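Long-range contact in methyltransferase FkbM (Methylobacillus flagellatus KT, PDB 2PY6), which is probably a methyltransferase, transferring a methyl group to an acceptor: residues L114-T119 with H136-L141. Residues are numbered along the deposited sequence; the frame is centred on the assembly and turned at random. Where two conformers were deposited one is given.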
loop_
_atom_site.group_PDB
_atom_site.type_symbol
_atom_site.label_atom_id
_atom_site.label_comp_id
_atom_site.label_asym_id
_atom_site.label_seq_id
_atom_site.Cartn_x
_atom_site.Cartn_y
_atom_site.Cartn_z
ATOM N N LEU A 114 6.981 -29.686 -22.065
ATOM C CA LEU A 114 6.376 -28.454 -21.543
ATOM C C LEU A 114 7.521 -27.516 -21.163
ATOM O O LEU A 114 8.382 -27.879 -20.347
ATOM C CB LEU A 114 5.513 -28.717 -20.302
ATOM C CG LEU A 114 4.826 -27.483 -19.680
ATOM C CD1 LEU A 114 3.793 -26.876 -20.631
ATOM C CD2 LEU A 114 4.190 -27.836 -18.346
ATOM N N VAL A 115 7.519 -26.325 -21.763
ATOM C CA VAL A 115 8.536 -25.306 -21.513
ATOM C C VAL A 115 7.908 -24.166 -20.686
ATOM O O VAL A 115 6.712 -23.877 -20.814
ATOM C CB VAL A 115 9.074 -24.793 -22.836
ATOM C CG1 VAL A 115 10.137 -23.741 -22.630
ATOM C CG2 VAL A 115 9.643 -25.975 -23.666
ATOM N N ALA A 116 8.708 -23.527 -19.831
ATOM C CA ALA A 116 8.236 -22.382 -19.071
ATOM C C ALA A 116 8.916 -21.084 -19.551
ATOM O O ALA A 116 10.135 -21.008 -19.702
ATOM C CB ALA A 116 8.448 -22.599 -17.588
ATOM N N LEU A 117 8.115 -20.071 -19.838
ATOM C CA LEU A 117 8.656 -18.749 -20.162
ATOM C C LEU A 117 8.658 -17.883 -18.903
ATOM O O LEU A 117 7.608 -17.488 -18.435
ATOM C CB LEU A 117 7.851 -18.079 -21.263
ATOM C CG LEU A 117 8.110 -16.586 -21.546
ATOM C CD1 LEU A 117 9.572 -16.184 -21.664
ATOM C CD2 LEU A 117 7.389 -16.212 -22.815
ATOM N N ASN A 118 9.840 -17.601 -18.360
ATOM C CA ASN A 118 9.977 -16.715 -17.212
ATOM C C ASN A 118 9.917 -15.275 -17.752
ATOM O O ASN A 118 10.894 -14.782 -18.325
ATOM C CB ASN A 118 11.279 -17.000 -16.457
ATOM C CG ASN A 118 11.380 -16.270 -15.114
ATOM O OD1 ASN A 118 10.586 -15.399 -14.816
ATOM N ND2 ASN A 118 12.371 -16.645 -14.299
ATOM N N THR A 119 8.772 -14.607 -17.535
ATOM C CA THR A 119 8.533 -13.213 -17.990
ATOM C C THR A 119 9.066 -12.123 -17.026
ATOM O O THR A 119 9.080 -10.922 -17.370
ATOM C CB THR A 119 7.022 -12.928 -18.205
ATOM O OG1 THR A 119 6.318 -12.963 -16.946
ATOM C CG2 THR A 119 6.434 -13.897 -19.167
ATOM N N HIS A 136 13.069 -28.532 -10.391
ATOM C CA HIS A 136 12.302 -29.599 -11.004
ATOM C C HIS A 136 12.744 -30.004 -12.404
ATOM O O HIS A 136 12.066 -30.784 -13.033
ATOM C CB HIS A 136 10.832 -29.238 -10.991
ATOM C CG HIS A 136 10.291 -29.028 -9.617
ATOM N ND1 HIS A 136 10.278 -27.793 -9.002
ATOM C CD2 HIS A 136 9.773 -29.903 -8.722
ATOM C CE1 HIS A 136 9.758 -27.914 -7.795
ATOM N NE2 HIS A 136 9.439 -29.183 -7.603
ATOM N N GLY A 137 13.872 -29.511 -12.886
ATOM C CA GLY A 137 14.348 -29.867 -14.218
ATOM C C GLY A 137 13.387 -29.503 -15.352
ATOM O O GLY A 137 13.263 -30.245 -16.334
ATOM N N ILE A 138 12.742 -28.343 -15.232
ATOM C CA ILE A 138 11.754 -27.887 -16.204
ATOM C C ILE A 138 12.442 -26.980 -17.202
ATOM O O ILE A 138 12.971 -25.961 -16.800
ATOM C CB ILE A 138 10.593 -27.071 -15.549
ATOM C CG1 ILE A 138 9.911 -27.880 -14.438
ATOM C CG2 ILE A 138 9.581 -26.603 -16.623
ATOM C CD1 ILE A 138 8.925 -27.071 -13.581
ATOM N N PRO A 139 12.402 -27.328 -18.510
ATOM C CA PRO A 139 13.026 -26.461 -19.531
ATOM C C PRO A 139 12.408 -25.060 -19.488
ATOM O O PRO A 139 11.168 -24.920 -19.447
ATOM C CB PRO A 139 12.715 -27.187 -20.847
ATOM C CG PRO A 139 12.461 -28.560 -20.465
ATOM C CD PRO A 139 11.780 -28.516 -19.134
ATOM N N HIS A 140 13.268 -24.044 -19.399
ATOM C CA HIS A 140 12.817 -22.666 -19.243
ATOM C C HIS A 140 13.630 -21.660 -20.045
ATOM O O HIS A 140 14.794 -21.915 -20.375
ATOM C CB HIS A 140 12.735 -22.277 -17.740
ATOM C CG HIS A 140 14.024 -22.374 -17.002
ATOM N ND1 HIS A 140 14.651 -23.572 -16.746
ATOM C CD2 HIS A 140 14.800 -21.413 -16.447
ATOM C CE1 HIS A 140 15.766 -23.343 -16.080
ATOM N NE2 HIS A 140 15.877 -22.040 -15.883
ATOM N N LEU A 141 12.986 -20.517 -20.318
ATOM C CA LEU A 141 13.516 -19.441 -21.150
ATOM C C LEU A 141 13.091 -18.096 -20.643
ATOM O O LEU A 141 12.010 -17.964 -20.118
ATOM C CB LEU A 141 12.869 -19.463 -22.540
ATOM C CG LEU A 141 13.014 -20.620 -23.473
ATOM C CD1 LEU A 141 11.931 -20.542 -24.524
ATOM C CD2 LEU A 141 14.394 -20.620 -24.086
#
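Ala116 docks between Pro139 and Leu141 as two parallel strands meet: Ala116 N donates to Pro139 O (2.9 Å, 163° at the hydrogen), and Leu141 N returns a bond to Ala116 O. Two residues on, Asn118 N reaches Leu141 O at 2.8 Å. On the face that carries Val115 and Leu117, Leu141 fills the hollow between strand and loops. Its CD1 rests on Val115 CG1 at 4.1 Å, while Ile38, Pro39 and Phe150 close round it. Val115 turns CG1 anti to its backbone N (chi1 -180°), which brings this methyl to 3.5 Å from Pro139 O; CG2 lies near Pro139 CB. Leu117 adds a second bump, CD1 lying 3.4 Å from Leu141 O. On the other face, that of Ala116 and His140, Ile138 CG2 packs against the methyl of Ala116 at 4.3 Å from its CB, with Phe104 of helix 101-109 against both. His140 swings its ring back along its own segment, and ND1 donates to Ile138 O at 2.9 Å, the oxygen lying 20° out of the ring plane. Asn118 ND2 donates to Asp130 OD1 and Lys126 O of helix 123-135. That helix, ended by a Schellman motif at Gly137, links the strands in a beta-alpha-beta crossover at the 140-142 edge of the six-stranded sheet.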